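Local atomic coordinates of 2-oxoglutarate carboxylase small subunit (Hydrogenobacter thermophilus, PDB entry 7KCT), a protein that belongs to the biotin carboxylase family, is built around an ATP-grasp fold, and is observed with adenosine-5'-diphosphate, bicarbonate and magnesium bound. Residues T37-N42 with D55-I60; N213-E218 with E234-I239. One frame throughout, in Å; residues are numbered along the deposited sequence.

Contact 1 of 2, residues T37-N42 with D55-I60; sequences TVAIYN and DEAYMI
Three donors converge on the carbonyl oxygen of Thr37: the backbone N of Asp55 and of Glu56, both through weak bonds, and a water whose oxygen lies 2.6 Å from Glu56 OE2, to which it also donates. Thr37 N and OG1 are also tied to Asp55. Thr37 N donates to Asp55 OD2 (2.8 Å) on the anti side of the carboxylate, and the Asp55 N-H, shared with the Thr37 carbonyl, donates to Thr37 OG1 at 3.0 Å. A hydroxyl suits this place because its first torsion, 58°, tucks OG1 close to the main chain, within reach of that N-H.

Ala39 N to Glu56 O is a short, nearly straight bond (2.8 Å, 168°), and Tyr58 N, Tyr41 N and Ile60 N continue the parallel pairing, donating in turn to Ala39 O, Tyr58 O and Tyr41 O.

On one face Val38 CG1 lies 3.9 Å from CD2 at the edge of the Tyr58 ring, and Ile40 CG2 touches Ile60 CD1. Tyr58 and Glu56 are long enough for their polar ends to meet: Tyr58 OH donates to Glu56 OE1 (2.7 Å), near the ring plane, which tethers the carboxylate. On the other face two small alanines let the strands lie close, their CB atoms 3.8 Å apart. Beside them Tyr41, with chi1 at 64°, swings its ring across the neighbouring strand, and Met59 CB packs over one ring face, 4.0 Å from the Tyr41 centroid, as a CH-pi contact.

The alanine face receives His50 and Val51 of helix 49-53, which connects the two strands as a beta-alpha-beta unit, while Leu77 of helix 71-81 packs on Ile40 and Tyr58. Strand 56-59 borders the Rossmann-like parallel sheet; strand 36-41 continues it inward to strand 13-16, whose Lys13 forms a salt bridge with Glu56.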
# COMPACT_ATOMS: atom_id res chain seq x y z
N THR A 37 3.42 -3.27 -23.06
CA THR A 37 2.28 -2.36 -22.98
C THR A 37 2.44 -1.22 -23.99
O THR A 37 3.56 -0.77 -24.28
CB THR A 37 2.12 -1.74 -21.58
OG1 THR A 37 3.34 -1.05 -21.27
CG2 THR A 37 1.83 -2.79 -20.51
N VAL A 38 1.30 -0.75 -24.47
CA VAL A 38 1.19 0.34 -25.44
C VAL A 38 0.28 1.38 -24.83
O VAL A 38 -0.85 1.05 -24.44
CB VAL A 38 0.58 -0.12 -26.78
CG1 VAL A 38 0.55 1.03 -27.77
CG2 VAL A 38 1.34 -1.30 -27.40
N ALA A 39 0.74 2.62 -24.76
CA ALA A 39 -0.10 3.71 -24.30
C ALA A 39 -0.49 4.64 -25.45
O ALA A 39 0.18 4.71 -26.49
CB ALA A 39 0.61 4.49 -23.19
N ILE A 40 -1.60 5.37 -25.26
CA ILE A 40 -2.00 6.41 -26.20
C ILE A 40 -2.17 7.70 -25.42
O ILE A 40 -2.47 7.67 -24.22
CB ILE A 40 -3.30 6.07 -26.98
CG1 ILE A 40 -4.47 5.79 -26.04
CG2 ILE A 40 -3.08 4.90 -27.93
CD1 ILE A 40 -5.84 5.61 -26.73
N TYR A 41 -1.97 8.84 -26.08
CA TYR A 41 -2.10 10.09 -25.36
C TYR A 41 -2.32 11.24 -26.30
O TYR A 41 -2.03 11.17 -27.50
CB TYR A 41 -0.87 10.39 -24.47
CG TYR A 41 0.42 10.59 -25.21
CD1 TYR A 41 1.13 9.51 -25.72
CD2 TYR A 41 0.97 11.86 -25.36
CE1 TYR A 41 2.30 9.69 -26.42
CE2 TYR A 41 2.16 12.05 -26.05
CZ TYR A 41 2.79 10.96 -26.59
OH TYR A 41 3.96 11.11 -27.24
N ASN A 42 -2.84 12.32 -25.73
CA ASN A 42 -2.97 13.58 -26.46
C ASN A 42 -1.75 14.45 -26.21
O ASN A 42 -1.14 14.42 -25.14
CB ASN A 42 -4.25 14.31 -26.02
CG ASN A 42 -4.57 15.51 -26.89
OD1 ASN A 42 -4.06 16.61 -26.65
ND2 ASN A 42 -5.37 15.30 -27.93
N ASP A 55 5.66 0.62 -22.27
CA ASP A 55 6.89 0.37 -23.05
C ASP A 55 6.97 1.24 -24.29
O ASP A 55 8.06 1.60 -24.74
CB ASP A 55 6.98 -1.08 -23.49
CG ASP A 55 6.96 -2.03 -22.32
OD1 ASP A 55 7.74 -1.87 -21.37
OD2 ASP A 55 6.10 -2.91 -22.34
N GLU A 56 5.83 1.56 -24.89
CA GLU A 56 5.77 2.45 -26.05
C GLU A 56 4.50 3.26 -25.98
O GLU A 56 3.50 2.80 -25.41
CB GLU A 56 5.83 1.66 -27.36
CG GLU A 56 4.67 0.75 -27.63
CD GLU A 56 4.90 -0.29 -28.75
OE1 GLU A 56 5.12 0.08 -29.91
OE2 GLU A 56 4.79 -1.51 -28.46
N ALA A 57 4.52 4.46 -26.53
CA ALA A 57 3.33 5.29 -26.44
C ALA A 57 3.22 6.12 -27.70
O ALA A 57 4.24 6.49 -28.30
CB ALA A 57 3.31 6.18 -25.20
N TYR A 58 1.97 6.39 -28.11
CA TYR A 58 1.62 7.03 -29.39
C TYR A 58 0.73 8.24 -29.16
O TYR A 58 -0.38 8.09 -28.63
CB TYR A 58 0.91 6.04 -30.34
CG TYR A 58 1.87 4.98 -30.74
CD1 TYR A 58 2.75 5.18 -31.81
CD2 TYR A 58 1.99 3.84 -29.98
CE1 TYR A 58 3.72 4.23 -32.13
CE2 TYR A 58 2.98 2.89 -30.29
CZ TYR A 58 3.83 3.09 -31.35
OH TYR A 58 4.76 2.12 -31.66
N MET A 59 1.15 9.41 -29.68
CA MET A 59 0.36 10.63 -29.59
C MET A 59 -0.64 10.59 -30.73
O MET A 59 -0.20 10.57 -31.87
CB MET A 59 1.25 11.87 -29.76
CG MET A 59 0.49 13.14 -29.57
SD MET A 59 1.34 14.63 -30.13
CE MET A 59 2.77 14.92 -29.05
N ILE A 60 -1.95 10.57 -30.44
CA ILE A 60 -2.98 10.50 -31.48
C ILE A 60 -4.13 11.44 -31.11
O ILE A 60 -4.21 11.92 -29.98
CB ILE A 60 -3.53 9.06 -31.68
CG1 ILE A 60 -4.19 8.57 -30.41
CG2 ILE A 60 -2.44 8.11 -32.08
CD1 ILE A 60 -4.89 7.23 -30.54
O HOH W 1 4.96 -2.52 -26.06
O HOH W 2 3.99 9.80 -30.36

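Contact 2 of 2, residues N213-E218 with E234-I239. With ADP (adenosine-5'-diphosphate), chain C.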
# COMPACT_ATOMS: atom_id res chain seq x y z
N ASN A 213 -34.28 8.44 0.97
CA ASN A 213 -33.23 7.98 1.87
C ASN A 213 -32.60 6.63 1.51
O ASN A 213 -32.40 5.78 2.39
CB ASN A 213 -33.78 7.89 3.29
CG ASN A 213 -34.49 9.15 3.71
OD1 ASN A 213 -33.94 10.25 3.64
ND2 ASN A 213 -35.76 9.00 4.08
N PRO A 214 -32.23 6.42 0.26
CA PRO A 214 -31.69 5.12 -0.14
C PRO A 214 -30.20 5.00 0.18
O PRO A 214 -29.50 5.99 0.44
CB PRO A 214 -31.92 5.12 -1.65
CG PRO A 214 -31.81 6.52 -2.02
CD PRO A 214 -32.22 7.39 -0.84
N LYS A 215 -29.72 3.75 0.17
CA LYS A 215 -28.30 3.43 0.06
C LYS A 215 -28.00 2.88 -1.34
O LYS A 215 -28.88 2.32 -2.01
CB LYS A 215 -27.91 2.45 1.15
CG LYS A 215 -27.93 3.05 2.59
CD LYS A 215 -27.44 2.02 3.60
CE LYS A 215 -26.62 2.65 4.72
NZ LYS A 215 -25.29 3.15 4.25
N HIS A 216 -26.77 3.09 -1.81
CA HIS A 216 -26.33 2.56 -3.09
C HIS A 216 -25.44 1.36 -2.80
O HIS A 216 -24.31 1.51 -2.31
CB HIS A 216 -25.67 3.65 -3.94
CG HIS A 216 -25.19 3.17 -5.29
ND1 HIS A 216 -25.59 3.76 -6.47
CD2 HIS A 216 -24.31 2.20 -5.64
CE1 HIS A 216 -25.01 3.14 -7.49
NE2 HIS A 216 -24.22 2.20 -7.01
N ILE A 217 -25.95 0.17 -3.08
CA ILE A 217 -25.29 -1.10 -2.80
C ILE A 217 -25.02 -1.76 -4.15
O ILE A 217 -25.92 -1.89 -4.98
CB ILE A 217 -26.16 -2.00 -1.90
CG1 ILE A 217 -26.51 -1.31 -0.57
CG2 ILE A 217 -25.50 -3.30 -1.70
CD1 ILE A 217 -25.38 -0.97 0.28
N GLU A 218 -23.77 -2.20 -4.38
CA GLU A 218 -23.45 -2.76 -5.69
C GLU A 218 -22.64 -4.03 -5.53
O GLU A 218 -21.82 -4.15 -4.61
CB GLU A 218 -22.70 -1.74 -6.57
CG GLU A 218 -21.35 -1.40 -6.02
CD GLU A 218 -20.67 -0.34 -6.83
OE1 GLU A 218 -21.36 0.33 -7.62
OE2 GLU A 218 -19.43 -0.17 -6.66
N GLU A 234 -20.24 -7.16 -2.04
CA GLU A 234 -20.82 -5.88 -2.37
C GLU A 234 -19.99 -4.72 -1.81
O GLU A 234 -19.06 -4.90 -1.02
CB GLU A 234 -22.28 -5.81 -1.88
CG GLU A 234 -22.50 -5.39 -0.45
CD GLU A 234 -22.02 -6.37 0.56
OE1 GLU A 234 -22.19 -6.03 1.75
OE2 GLU A 234 -21.46 -7.44 0.22
N ARG A 235 -20.33 -3.54 -2.30
CA ARG A 235 -19.75 -2.29 -1.83
C ARG A 235 -20.89 -1.32 -1.59
O ARG A 235 -21.87 -1.29 -2.34
CB ARG A 235 -18.81 -1.70 -2.86
CG ARG A 235 -17.75 -2.67 -3.36
CD ARG A 235 -16.89 -1.93 -4.42
NE ARG A 235 -17.45 -1.92 -5.78
CZ ARG A 235 -17.15 -2.79 -6.76
NH1 ARG A 235 -16.31 -3.79 -6.56
NH2 ARG A 235 -17.68 -2.63 -7.97
N ASP A 236 -20.73 -0.48 -0.58
CA ASP A 236 -21.63 0.64 -0.34
C ASP A 236 -21.02 1.93 -0.87
O ASP A 236 -19.99 2.40 -0.35
CB ASP A 236 -21.92 0.73 1.16
CG ASP A 236 -22.99 1.76 1.47
OD1 ASP A 236 -23.15 2.72 0.69
OD2 ASP A 236 -23.66 1.61 2.52
N CYS A 237 -21.64 2.51 -1.87
CA CYS A 237 -21.17 3.71 -2.53
C CYS A 237 -22.17 4.85 -2.39
O CYS A 237 -22.33 5.68 -3.28
CB CYS A 237 -20.87 3.41 -4.00
SG CYS A 237 -19.85 1.90 -4.21
N SER A 238 -22.81 4.96 -1.21
CA SER A 238 -23.90 5.93 -1.05
C SER A 238 -23.42 7.37 -1.02
O SER A 238 -24.11 8.26 -1.54
CB SER A 238 -24.69 5.63 0.23
OG SER A 238 -25.22 4.33 0.15
N ILE A 239 -22.26 7.64 -0.43
CA ILE A 239 -21.80 9.03 -0.32
C ILE A 239 -21.46 9.58 -1.69
O ILE A 239 -20.45 9.20 -2.30
CB ILE A 239 -20.61 9.15 0.64
CG1 ILE A 239 -21.09 8.68 2.02
CG2 ILE A 239 -20.17 10.59 0.69
CD1 ILE A 239 -20.09 8.60 3.12
PB ADP C . -25.64 6.47 -13.52
O1B ADP C . -25.41 7.89 -13.91
O2B ADP C . -24.94 5.73 -12.41
O3B ADP C . -25.99 5.55 -14.67
PA ADP C . -27.62 5.29 -11.92
O1A ADP C . -26.75 4.29 -11.24
O2A ADP C . -29.03 4.86 -12.27
O3A ADP C . -27.32 6.53 -12.82
O5' ADP C . -28.15 6.15 -10.33
C5' ADP C . -27.39 7.37 -10.03
C4' ADP C . -27.53 7.53 -8.57
O4' ADP C . -28.84 8.14 -8.43
C3' ADP C . -27.56 6.23 -7.85
O3' ADP C . -26.27 5.94 -7.30
C2' ADP C . -28.46 6.65 -6.69
O2' ADP C . -27.76 7.56 -5.75
C1' ADP C . -29.49 7.52 -7.33
N9 ADP C . -30.67 6.74 -7.78
C8 ADP C . -30.85 5.98 -8.94
N7 ADP C . -32.09 5.44 -8.99
C5 ADP C . -32.71 5.83 -7.80
C6 ADP C . -34.00 5.59 -7.27
N6 ADP C . -34.88 4.82 -7.95
N1 ADP C . -34.35 6.07 -6.05
C2 ADP C . -33.41 6.84 -5.45
N3 ADP C . -32.17 7.16 -5.84
C4 ADP C . -31.84 6.64 -7.05
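The flat guanidinium of Arg235 meets Glu218 edge-on: Glu218 OE2 lies close to its plane and takes a straight bond from Arg235 NE (2.8 Å, 167°). The carboxylate stands almost perpendicular, at 87°, so this is no two-pronged pairing, and NH2 adds just a weak bond to the same oxygen. Gln302 also holds Arg235 NH2, and Lys245 pairs with Glu218 OE1. The His216 ring presents its edge to the ribose of ADP, with ND1 facing O3' at a separation too short to be trusted in detail, while Cys237 CB approaches the ring obliquely.

Between these groups the backbones exchange antiparallel bonds. Glu218 and Arg235 form a hydrogen-bonded pair, and Cys237 N reaches His216 O at 2.9 Å. Further along, a hydroxyl, able to accept and donate at once, takes the acceptor role: Ser238 OG accepts from His216 N at 2.8 Å and donates to Asp236 OD1. That oxygen also receives Ser238 N, making an Asx turn. Asp236 OD2 offers its syn lone pair to Lys215 NZ (2.8 Å) as a salt bridge. The long lysine reaches over to the neighbouring strand, and its NZ also bonds to Phe444 O, whose ring it meets in a cation-pi contact. Ile217 CD1 packs against the Asp236 carboxylate carbon.

Such a hairpin, bearing nucleotide-contacting and charged side chains on its antiparallel strands, belongs to the ATP-grasp domain.

The two contacts lie on opposite sides of the chain's centre, with their own centres about 36 Å apart and nearest atoms about 23 Å apart, so neither touches the other. Contact 1 belongs to the N-terminal biotin carboxylase region, its centre about 24 Å from the centre of the chain, and contributes no residue to either ADP pocket. Contact 2 comes later in sequence, in the ATP-grasp region, and its centre is nearer that of the chain, about 13 Å away. It supplies Pro214 and His216 to one ADP pocket. The His216 side chain is about 4 Å from magnesium, which Glu283 and Glu296 bind, and that of Glu218 is about 5 Å from the second ADP.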